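Local coordinates for flavodoxin (Fusobacterium nucleatum, PDB 6OHK), which binds flavin mononucleotide and probably serves as a low-potential electron donor to a number of redox enzymes, at residues Val19-Glu24 / Gly86-Gly91; Lys44-Phe49 / Lys73-Ile78; Leu54-Tyr59 / Arg105-Ile110; Asp109-Val112 / Lys117-Gly120. The protein carries 1 engineered substitution. One frame throughout, in Å; residues are numbered along the deposited sequence.

Contact 1 (Val19-Glu24 / Gly86-Gly91); sequences VGIVDE and GLVGLG. With FMN (flavin mononucleotide), chain B.
I21 of helix 17-28 lies on L90 and V88 of strand 84-90. This is helix-on-sheet packing in the alpha/beta fold of the flavodoxins, and all three side chains are buried. The closest touch is made by CG1 of I21, which sits 3.8 Å from CD2 of L90. CD1 of L90 also approaches I21 CG1, at 4.1 Å, so the fork of the leucine faces this one carbon. The side chains of I21 and L90 run antiparallel, one passing beside the other. The other branch of I21 serves V88: I21 CG2 meets V88 CG1 more loosely, at 4.3 Å. With chi1 of I21 at -73°, CG1 is anti to the carbonyl carbon and CG2 anti to the backbone N, and each branch gets its own partner on the strand. T154 of helix 154-166 packs on I21, and W161 of that helix packs on V88. V55 of the neighbouring strand touches both V88 and L90. T17 and T18, which bind FMN, pack on L90. The leucine also borders the cofactor directly, with CD2 of L90 3.8 Å from O4' of the FMN ribityl chain. Its carbonyl O accepts a hydrogen bond from T58 OG1. Just beyond, at the end of the segment, CA of G91, which carries no side chain, lies 3.1 Å from FMN O2.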
# COMPACT_ATOMS: atom_id res chain seq x y z
N VAL A 19 9.51 7.01 2.62
CA VAL A 19 10.77 6.45 2.14
C VAL A 19 11.31 5.45 3.14
O VAL A 19 11.82 4.38 2.78
CB VAL A 19 11.79 7.58 1.87
CG1 VAL A 19 13.19 7.02 1.54
CG2 VAL A 19 11.31 8.48 0.76
N GLY A 20 11.26 5.80 4.42
CA GLY A 20 11.74 4.91 5.44
C GLY A 20 10.95 3.62 5.48
O GLY A 20 11.52 2.55 5.70
N ILE A 21 9.63 3.71 5.30
CA ILE A 21 8.79 2.52 5.26
C ILE A 21 9.19 1.65 4.08
O ILE A 21 9.28 0.42 4.20
CB ILE A 21 7.30 2.92 5.21
CG1 ILE A 21 6.78 3.46 6.54
CG2 ILE A 21 6.43 1.79 4.69
CD1 ILE A 21 7.40 3.01 7.77
N VAL A 22 9.42 2.25 2.92
CA VAL A 22 9.84 1.48 1.77
C VAL A 22 11.17 0.80 2.04
O VAL A 22 11.36 -0.35 1.66
CB VAL A 22 9.85 2.38 0.52
CG1 VAL A 22 10.57 1.71 -0.66
CG2 VAL A 22 8.44 2.78 0.18
N ASP A 23 12.09 1.49 2.69
CA ASP A 23 13.36 0.85 3.06
C ASP A 23 13.16 -0.36 3.95
O ASP A 23 13.85 -1.38 3.79
CB ASP A 23 14.27 1.86 3.76
CG ASP A 23 14.86 2.89 2.82
OD1 ASP A 23 14.90 2.65 1.59
OD2 ASP A 23 15.31 3.94 3.33
N GLU A 24 12.21 -0.29 4.88
CA GLU A 24 11.91 -1.44 5.71
C GLU A 24 11.31 -2.58 4.90
O GLU A 24 11.68 -3.75 5.09
CB GLU A 24 10.98 -1.03 6.86
CG GLU A 24 11.66 -0.03 7.78
CD GLU A 24 10.86 0.40 8.99
OE1 GLU A 24 10.82 -0.38 9.96
OE2 GLU A 24 10.30 1.52 8.99
N GLY A 86 -0.64 -5.71 -2.73
CA GLY A 86 -0.75 -5.27 -1.35
C GLY A 86 -0.67 -3.76 -1.28
O GLY A 86 0.13 -3.14 -1.99
N LEU A 87 -1.49 -3.17 -0.41
CA LEU A 87 -1.58 -1.73 -0.22
C LEU A 87 -1.05 -1.36 1.15
O LEU A 87 -1.39 -2.04 2.15
CB LEU A 87 -3.04 -1.30 -0.33
CG LEU A 87 -3.74 -1.70 -1.60
CD1 LEU A 87 -5.22 -1.31 -1.50
CD2 LEU A 87 -3.11 -1.05 -2.82
N VAL A 88 -0.24 -0.31 1.20
CA VAL A 88 0.31 0.22 2.45
C VAL A 88 -0.08 1.68 2.56
O VAL A 88 0.24 2.46 1.66
CB VAL A 88 1.83 0.06 2.51
CG1 VAL A 88 2.36 0.58 3.87
CG2 VAL A 88 2.23 -1.40 2.30
N GLY A 89 -0.70 2.06 3.66
CA GLY A 89 -0.98 3.45 3.96
C GLY A 89 -0.15 3.93 5.13
O GLY A 89 0.15 3.16 6.05
N LEU A 90 0.19 5.21 5.11
CA LEU A 90 0.73 5.93 6.28
C LEU A 90 -0.23 7.04 6.61
O LEU A 90 -0.78 7.70 5.72
CB LEU A 90 2.05 6.57 5.97
CG LEU A 90 3.28 5.67 5.96
CD1 LEU A 90 3.40 4.93 4.66
CD2 LEU A 90 4.49 6.52 6.15
N GLY A 91 -0.47 7.23 7.91
CA GLY A 91 -1.35 8.30 8.35
C GLY A 91 -1.18 8.58 9.83
O GLY A 91 -0.21 8.14 10.46
N1 FMN B . -3.04 11.14 7.86
C2 FMN B . -4.22 10.40 7.74
O2 FMN B . -4.31 9.29 8.18
N3 FMN B . -5.34 11.03 7.11
C4 FMN B . -5.35 12.31 6.61
O4 FMN B . -6.37 12.72 6.08
C4A FMN B . -4.15 13.04 6.76
N5 FMN B . -4.10 14.35 6.28
C5A FMN B . -2.88 15.05 6.53
C6 FMN B . -2.83 16.41 6.19
C7 FMN B . -1.66 17.13 6.39
C7M FMN B . -1.71 18.58 5.90
C8 FMN B . -0.58 16.54 7.03
C8M FMN B . 0.69 17.35 7.20
C9 FMN B . -0.64 15.19 7.37
C9A FMN B . -1.78 14.47 7.15
N10 FMN B . -1.83 13.06 7.52
C10 FMN B . -3.03 12.41 7.36
C1' FMN B . -0.67 12.42 8.14
C2' FMN B . 0.40 12.02 7.08
O2' FMN B . -0.11 11.14 6.10
C3' FMN B . 1.56 11.30 7.80
O3' FMN B . 2.21 12.26 8.61
C4' FMN B . 2.57 10.58 6.91
O4' FMN B . 3.46 9.86 7.75
C5' FMN B . 3.36 11.54 6.02
O5' FMN B . 4.12 10.75 5.12
P FMN B . 5.26 11.43 4.21
O1P FMN B . 5.83 10.26 3.44
O2P FMN B . 4.68 12.47 3.32
O3P FMN B . 6.29 12.04 5.17

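Contact 2 (Lys44-Phe49 / Lys73-Ile78); sequences KEIENF and KKLEEI
I46 is the first residue of 44-49 to meet the helix end at 73-78, and it does so with two parts of its side chain. Its tip goes to L75: CD1 of I46 is 3.5 Å from CD1 of L75, tighter than a usual methyl contact. The extended chi2 of I46 (177°) carries CD1 that far. Nearer the backbone, CB of I46 takes CD1 of I78 at 3.8 Å, and CG2 of I46 touches the same methyl at 3.9 Å. The I46 and I78 side chains cross at about a right angle. F80 and F10 pack on I46 as well, so the isoleucine is buried. E47 comes next and stays at the solvent edge. Its chain is extended beyond CG and reaches across I78, with OE1 of E47 4.1 Å from CG1 of I78. A water at this edge donates to E47 OE1 at 3.2 Å and, weakly, to the backbone O of E77. The carbonyls of E47 and F49 both accept from K83 NZ, and the F49 ring packs on F10 and T6. The short 3-10 turn lies in the connection from strand 34-38 to strand 51-59, which passes over strand 7-11 with all three strands parallel. Here that connection packs against the C-terminal end of helix 72-77, as part of the doubly wound alpha/beta flavodoxin fold.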
# COMPACT_ATOMS: atom_id res chain seq x y z
N LYS A 44 3.52 4.12 -15.19
CA LYS A 44 3.33 3.20 -16.31
C LYS A 44 3.93 1.83 -16.03
O LYS A 44 3.39 0.82 -16.51
CB LYS A 44 3.82 3.80 -17.61
CG LYS A 44 5.28 4.00 -17.67
CD LYS A 44 5.66 4.64 -19.03
CE LYS A 44 7.12 5.09 -19.09
NZ LYS A 44 7.47 6.21 -18.14
N GLU A 45 5.00 1.75 -15.24
CA GLU A 45 5.64 0.46 -14.97
C GLU A 45 4.80 -0.48 -14.13
O GLU A 45 5.16 -1.65 -14.04
CB GLU A 45 7.02 0.65 -14.34
CG GLU A 45 8.01 1.37 -15.22
CD GLU A 45 7.93 2.89 -15.15
OE1 GLU A 45 7.06 3.48 -14.46
OE2 GLU A 45 8.81 3.51 -15.83
N ILE A 46 3.71 -0.02 -13.53
CA ILE A 46 2.85 -0.95 -12.80
C ILE A 46 2.40 -2.08 -13.71
O ILE A 46 2.20 -3.21 -13.26
CB ILE A 46 1.68 -0.16 -12.17
CG1 ILE A 46 2.22 0.69 -11.02
CG2 ILE A 46 0.54 -1.09 -11.72
CD1 ILE A 46 1.24 1.61 -10.29
N GLU A 47 2.23 -1.80 -15.01
CA GLU A 47 1.83 -2.83 -15.97
C GLU A 47 2.80 -3.99 -16.02
O GLU A 47 2.41 -5.11 -16.40
CB GLU A 47 1.73 -2.19 -17.36
CG GLU A 47 0.67 -2.72 -18.30
CD GLU A 47 0.37 -1.69 -19.39
OE1 GLU A 47 -0.76 -1.15 -19.44
OE2 GLU A 47 1.31 -1.37 -20.15
N ASN A 48 4.06 -3.77 -15.68
CA ASN A 48 5.14 -4.73 -15.90
C ASN A 48 5.28 -5.79 -14.82
O ASN A 48 6.14 -6.67 -14.97
CB ASN A 48 6.47 -3.97 -15.99
CG ASN A 48 6.51 -3.02 -17.16
OD1 ASN A 48 5.76 -3.17 -18.13
ND2 ASN A 48 7.39 -2.03 -17.07
N PHE A 49 4.50 -5.73 -13.74
CA PHE A 49 4.66 -6.63 -12.62
C PHE A 49 3.37 -7.36 -12.35
O PHE A 49 2.27 -6.81 -12.48
CB PHE A 49 5.05 -5.84 -11.36
CG PHE A 49 6.33 -5.10 -11.53
CD1 PHE A 49 7.52 -5.73 -11.26
CD2 PHE A 49 6.37 -3.82 -12.03
CE1 PHE A 49 8.72 -5.10 -11.46
CE2 PHE A 49 7.54 -3.19 -12.25
CZ PHE A 49 8.72 -3.81 -11.97
N LYS A 73 -6.26 8.19 -13.33
CA LYS A 73 -6.82 7.82 -14.62
C LYS A 73 -5.87 6.91 -15.39
O LYS A 73 -6.30 5.92 -16.00
CB LYS A 73 -7.19 9.07 -15.43
CG LYS A 73 -7.91 8.77 -16.74
CD LYS A 73 -9.11 9.66 -16.96
CE LYS A 73 -9.90 9.25 -18.21
NZ LYS A 73 -10.72 8.02 -18.04
N LYS A 74 -4.58 7.19 -15.35
CA LYS A 74 -3.61 6.31 -15.98
C LYS A 74 -3.60 4.95 -15.31
O LYS A 74 -3.47 3.92 -15.98
CB LYS A 74 -2.23 6.93 -15.92
CG LYS A 74 -2.11 8.12 -16.87
CD LYS A 74 -0.72 8.74 -16.89
CE LYS A 74 -0.67 9.93 -17.84
NZ LYS A 74 -1.73 10.94 -17.56
N LEU A 75 -3.73 4.91 -13.98
CA LEU A 75 -3.76 3.65 -13.25
C LEU A 75 -4.94 2.81 -13.69
O LEU A 75 -4.82 1.60 -13.89
CB LEU A 75 -3.78 3.96 -11.75
CG LEU A 75 -3.56 2.78 -10.81
CD1 LEU A 75 -2.08 2.36 -10.88
CD2 LEU A 75 -3.94 3.19 -9.40
N GLU A 76 -6.10 3.44 -13.88
CA GLU A 76 -7.30 2.73 -14.26
C GLU A 76 -7.27 2.23 -15.70
O GLU A 76 -8.07 1.35 -16.04
CB GLU A 76 -8.53 3.59 -13.99
CG GLU A 76 -9.83 2.82 -14.16
CD GLU A 76 -11.04 3.57 -13.63
OE1 GLU A 76 -10.87 4.60 -12.93
OE2 GLU A 76 -12.17 3.12 -13.92
N GLU A 77 -6.33 2.71 -16.52
CA GLU A 77 -6.15 2.16 -17.86
C GLU A 77 -5.47 0.81 -17.84
O GLU A 77 -5.58 0.06 -18.82
CB GLU A 77 -5.32 3.11 -18.71
CG GLU A 77 -6.07 4.39 -19.09
CD GLU A 77 -5.25 5.37 -19.91
OE1 GLU A 77 -4.16 5.00 -20.41
OE2 GLU A 77 -5.70 6.53 -20.05
N ILE A 78 -4.78 0.46 -16.76
CA ILE A 78 -4.04 -0.79 -16.67
C ILE A 78 -4.99 -1.93 -16.41
O ILE A 78 -5.93 -1.81 -15.61
CB ILE A 78 -2.99 -0.66 -15.55
CG1 ILE A 78 -1.99 0.43 -15.90
CG2 ILE A 78 -2.29 -2.01 -15.27
CD1 ILE A 78 -0.98 0.74 -14.80
O HOH W 1 -2.94 0.99 -20.27

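Contact 3 (Leu54-Tyr59 / Arg105-Ile110); sequences LVTPTY and RYLYDI. With FMN (flavin mononucleotide), chain B.
L107 of helix 103-113 points one methyl at two residues of strand 51-59. CD1 of L107 is 4.0 Å from CB of L54 and 4.2 Å from CG2 of T56. L54 and T56 are two apart in the strand, so both face the helix. Chi2 of L107, -178°, sets CD1 anti to CA, so this methyl is the one that reaches the sheet. T56 turns its methyl to the helix and spends its hydroxyl on the backbone: OG1 donates to O of P57 at 2.8 Å, in the carbonyl plane and on a lone pair. H65 N is a second partner of that hydroxyl. W68 packs on L54, T56 and L107. This is the flavodoxin-like arrangement of a central parallel strand covered by a helix, with the cofactor at the strand's C-terminal end. There CG2 of T58 stands against the pyrimidine part of the flavin, 3.2 Å from N3. The backbone of T58 grips one hydroxyl twice: its N donates to FMN O2' at 3.2 Å, and O2' donates to T58 O at 2.7 Å. The Y59 ring has O2' over one face. Its CD1-CE1 edge comes against the face of the dimethylbenzene part, the planes inclined by about 60°, with CE1 of Y59 3.6 Å from C8 of FMN. At the ring edge and in its plane, OH of Y59 donates to phosphate oxygen O2P at 2.6 Å.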
# COMPACT_ATOMS: atom_id res chain seq x y z
N LEU A 54 1.84 -1.18 -3.31
CA LEU A 54 1.56 0.23 -3.58
C LEU A 54 1.43 0.95 -2.25
O LEU A 54 0.67 0.51 -1.39
CB LEU A 54 0.25 0.39 -4.37
CG LEU A 54 0.08 -0.54 -5.58
CD1 LEU A 54 -1.23 -0.19 -6.28
CD2 LEU A 54 1.22 -0.49 -6.56
N VAL A 55 2.20 2.01 -2.08
CA VAL A 55 2.38 2.68 -0.78
C VAL A 55 2.05 4.16 -0.93
O VAL A 55 2.56 4.83 -1.82
CB VAL A 55 3.84 2.53 -0.30
CG1 VAL A 55 3.98 3.09 1.10
CG2 VAL A 55 4.33 1.09 -0.41
N THR A 56 1.23 4.67 -0.03
CA THR A 56 0.96 6.11 -0.01
C THR A 56 0.72 6.63 1.40
O THR A 56 0.02 5.99 2.17
CB THR A 56 -0.23 6.49 -0.92
OG1 THR A 56 -0.32 7.92 -1.02
CG2 THR A 56 -1.55 5.90 -0.41
N PRO A 57 1.25 7.81 1.73
CA PRO A 57 0.72 8.57 2.85
C PRO A 57 -0.62 9.17 2.48
O PRO A 57 -1.06 9.17 1.34
CB PRO A 57 1.78 9.65 3.05
CG PRO A 57 2.27 9.93 1.64
CD PRO A 57 2.27 8.57 0.96
N THR A 58 -1.30 9.73 3.47
CA THR A 58 -2.63 10.31 3.29
C THR A 58 -2.54 11.81 3.52
O THR A 58 -1.91 12.28 4.47
CB THR A 58 -3.56 9.73 4.33
OG1 THR A 58 -3.33 8.33 4.45
CG2 THR A 58 -5.01 10.08 4.07
N TYR A 59 -3.24 12.55 2.66
CA TYR A 59 -3.32 14.00 2.75
C TYR A 59 -4.72 14.41 2.34
O TYR A 59 -5.51 13.61 1.83
CB TYR A 59 -2.27 14.66 1.83
CG TYR A 59 -0.87 14.54 2.38
CD1 TYR A 59 -0.47 15.34 3.44
CD2 TYR A 59 0.02 13.57 1.93
CE1 TYR A 59 0.77 15.21 3.99
CE2 TYR A 59 1.27 13.45 2.47
CZ TYR A 59 1.64 14.27 3.49
OH TYR A 59 2.86 14.22 4.12
N ARG A 105 -7.87 3.67 -0.20
CA ARG A 105 -9.16 3.37 -0.83
C ARG A 105 -9.14 3.69 -2.32
O ARG A 105 -9.69 2.94 -3.13
CB ARG A 105 -10.27 4.15 -0.13
CG ARG A 105 -11.63 4.08 -0.83
CD ARG A 105 -12.17 2.71 -1.05
NE ARG A 105 -12.49 2.04 0.20
CZ ARG A 105 -13.10 0.85 0.27
NH1 ARG A 105 -13.43 0.18 -0.83
NH2 ARG A 105 -13.39 0.33 1.45
N TYR A 106 -8.52 4.79 -2.70
CA TYR A 106 -8.48 5.15 -4.12
C TYR A 106 -7.77 4.08 -4.94
O TYR A 106 -8.19 3.76 -6.05
CB TYR A 106 -7.81 6.50 -4.31
CG TYR A 106 -8.64 7.61 -3.75
CD1 TYR A 106 -8.48 8.03 -2.44
CD2 TYR A 106 -9.60 8.24 -4.54
CE1 TYR A 106 -9.29 9.00 -1.91
CE2 TYR A 106 -10.39 9.24 -4.01
CZ TYR A 106 -10.22 9.61 -2.70
OH TYR A 106 -11.03 10.62 -2.17
N LEU A 107 -6.69 3.52 -4.40
CA LEU A 107 -5.93 2.49 -5.10
C LEU A 107 -6.71 1.18 -5.11
O LEU A 107 -6.80 0.51 -6.16
CB LEU A 107 -4.56 2.33 -4.43
CG LEU A 107 -3.76 3.62 -4.30
CD1 LEU A 107 -2.41 3.31 -3.66
CD2 LEU A 107 -3.55 4.31 -5.64
N TYR A 108 -7.27 0.80 -3.97
CA TYR A 108 -8.04 -0.44 -3.86
C TYR A 108 -9.14 -0.50 -4.90
O TYR A 108 -9.31 -1.50 -5.60
CB TYR A 108 -8.68 -0.50 -2.47
CG TYR A 108 -9.53 -1.73 -2.22
CD1 TYR A 108 -10.88 -1.77 -2.51
CD2 TYR A 108 -8.96 -2.87 -1.69
CE1 TYR A 108 -11.64 -2.93 -2.26
CE2 TYR A 108 -9.68 -4.00 -1.45
CZ TYR A 108 -11.02 -4.03 -1.72
OH TYR A 108 -11.73 -5.20 -1.45
N ASP A 109 -9.92 0.57 -5.01
CA ASP A 109 -11.10 0.50 -5.87
C ASP A 109 -10.70 0.30 -7.31
O ASP A 109 -11.38 -0.42 -8.05
CB ASP A 109 -11.92 1.77 -5.72
CG ASP A 109 -12.76 1.81 -4.43
OD1 ASP A 109 -12.88 0.81 -3.73
OD2 ASP A 109 -13.31 2.91 -4.16
N ILE A 110 -9.58 0.91 -7.73
CA ILE A 110 -9.12 0.74 -9.10
C ILE A 110 -8.59 -0.66 -9.34
O ILE A 110 -8.92 -1.29 -10.36
CB ILE A 110 -8.07 1.81 -9.45
CG1 ILE A 110 -8.74 3.18 -9.51
CG2 ILE A 110 -7.38 1.47 -10.76
CD1 ILE A 110 -7.82 4.37 -9.48
N1 FMN B . -3.04 11.14 7.86
C2 FMN B . -4.22 10.40 7.74
O2 FMN B . -4.31 9.29 8.18
N3 FMN B . -5.34 11.03 7.11
C4 FMN B . -5.35 12.31 6.61
O4 FMN B . -6.37 12.72 6.08
C4A FMN B . -4.15 13.04 6.76
N5 FMN B . -4.10 14.35 6.28
C5A FMN B . -2.88 15.05 6.53
C6 FMN B . -2.83 16.41 6.19
C7 FMN B . -1.66 17.13 6.39
C7M FMN B . -1.71 18.58 5.90
C8 FMN B . -0.58 16.54 7.03
C8M FMN B . 0.69 17.35 7.20
C9 FMN B . -0.64 15.19 7.37
C9A FMN B . -1.78 14.47 7.15
N10 FMN B . -1.83 13.06 7.52
C10 FMN B . -3.03 12.41 7.36
C1' FMN B . -0.67 12.42 8.14
C2' FMN B . 0.40 12.02 7.08
O2' FMN B . -0.11 11.14 6.10
C3' FMN B . 1.56 11.30 7.80
O3' FMN B . 2.21 12.26 8.61
C4' FMN B . 2.57 10.58 6.91
O4' FMN B . 3.46 9.86 7.75
C5' FMN B . 3.36 11.54 6.02
O5' FMN B . 4.12 10.75 5.12
P FMN B . 5.26 11.43 4.21
O1P FMN B . 5.83 10.26 3.44
O2P FMN B . 4.68 12.47 3.32
O3P FMN B . 6.29 12.04 5.17

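Contact 4 (Asp109-Val112 / Lys117-Gly120); sequences DIVV and KVVG
V118 on strand 117-118 packs against V111 and V112 of helix 103-113. These elements, together with strand 84-90, make a beta-alpha-beta unit of the flavodoxin fold, and the contact closes the return from helix to strand. The CB of V118 points toward the helix and splits into two methyls with different tasks. CG2 is the one that makes the contact. Chi1 of 176° sets CG1 opposite the backbone N, which turns CG2 to the helix and CG1 to L87. CG2 of V118 meets CG1 of V111 at 3.8 Å, with CB of V111 close behind at 4.1 Å. On the neighbouring residue, CG2 of V112 touches the same V118 methyl at 4.0 Å. The V118 side chain stands roughly perpendicular to both helix valines. Within the same helix, CD2 of the Y108 ring lies 3.8 Å from V118 CG2, so one methyl is shared by three side chains. The other methyl serves the sheet: CG1 of V118 packs on CD1 of L87 at 4.1 Å. V111 goes deeper and also touches V85 and F80, whereas V112 is exposed. K117 directs its CB away from the helix. Backbone bonds of K117 with K83 and V85 tie the short strand to strand 84-90. Across the contact itself, the touching side-chain groups are all hydrocarbon. The chemistry implies a joint of methyl packing without directional bonds, partly open to solvent at V112; the polar ends of K117 and D109 pair away from it, in salt bridges with E168 and R105.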
# COMPACT_ATOMS: atom_id res chain seq x y z
N ASP A 109 -9.92 0.57 -5.01
CA ASP A 109 -11.10 0.50 -5.87
C ASP A 109 -10.70 0.30 -7.31
O ASP A 109 -11.38 -0.42 -8.05
CB ASP A 109 -11.92 1.77 -5.72
CG ASP A 109 -12.76 1.81 -4.43
OD1 ASP A 109 -12.88 0.81 -3.73
OD2 ASP A 109 -13.31 2.91 -4.16
N ILE A 110 -9.58 0.91 -7.73
CA ILE A 110 -9.12 0.74 -9.10
C ILE A 110 -8.59 -0.66 -9.34
O ILE A 110 -8.92 -1.29 -10.36
CB ILE A 110 -8.07 1.81 -9.45
CG1 ILE A 110 -8.74 3.18 -9.51
CG2 ILE A 110 -7.38 1.47 -10.76
CD1 ILE A 110 -7.82 4.37 -9.48
N VAL A 111 -7.76 -1.19 -8.44
CA VAL A 111 -7.22 -2.53 -8.62
C VAL A 111 -8.35 -3.52 -8.77
O VAL A 111 -8.34 -4.38 -9.65
CB VAL A 111 -6.30 -2.89 -7.43
CG1 VAL A 111 -5.90 -4.34 -7.51
CG2 VAL A 111 -5.09 -2.00 -7.44
N VAL A 112 -9.36 -3.43 -7.90
CA VAL A 112 -10.43 -4.42 -7.91
C VAL A 112 -11.28 -4.25 -9.17
O VAL A 112 -11.64 -5.24 -9.83
CB VAL A 112 -11.26 -4.35 -6.62
CG1 VAL A 112 -12.49 -5.23 -6.71
CG2 VAL A 112 -10.40 -4.79 -5.43
N LYS A 117 -6.40 -8.66 -7.64
CA LYS A 117 -6.68 -9.18 -6.31
C LYS A 117 -5.89 -8.37 -5.30
O LYS A 117 -4.68 -8.26 -5.45
CB LYS A 117 -6.19 -10.64 -6.31
CG LYS A 117 -6.51 -11.45 -5.11
CD LYS A 117 -6.02 -12.89 -5.26
CE LYS A 117 -6.70 -13.70 -4.15
NZ LYS A 117 -6.39 -15.15 -4.21
N VAL A 118 -6.53 -7.89 -4.24
CA VAL A 118 -5.86 -7.20 -3.15
C VAL A 118 -5.71 -8.18 -2.00
O VAL A 118 -6.70 -8.81 -1.58
CB VAL A 118 -6.62 -5.94 -2.70
CG1 VAL A 118 -5.93 -5.31 -1.50
CG2 VAL A 118 -6.67 -4.98 -3.88
N VAL A 119 -4.51 -8.33 -1.50
CA VAL A 119 -4.19 -9.26 -0.44
C VAL A 119 -3.63 -8.50 0.76
O VAL A 119 -3.28 -7.33 0.66
CB VAL A 119 -3.20 -10.33 -0.93
CG1 VAL A 119 -3.82 -11.17 -2.05
CG2 VAL A 119 -1.91 -9.69 -1.43
N GLY A 120 -3.53 -9.17 1.91
CA GLY A 120 -2.97 -8.52 3.07
C GLY A 120 -3.90 -7.56 3.78
O GLY A 120 -3.47 -6.51 4.24

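How the contacts relate
Contacts 1, 3 and 4 each reach the central, mainly parallel sheet; contact 2 joins a 3-10 turn to the end of helix 72-77. Contacts 1 and 3 use neighbouring strands, their centres are 11 Å apart, and both touch FMN. Contacts 3 and 4 share D109 and I110 on helix 103-113. Contact 2 is about 14 Å, centre to centre, from contacts 3 and 4 and touches both where L75 and E76 pack on I110. Along the chain, both segments of contact 2 fall between those of contact 1, contacts 1 and 3 alternate, and contact 4 begins where contact 3 ends. Side-chain packing thus runs from the FMN end, through strands 51-59 and 84-90 and helix 103-113, to the end of helix 72-77.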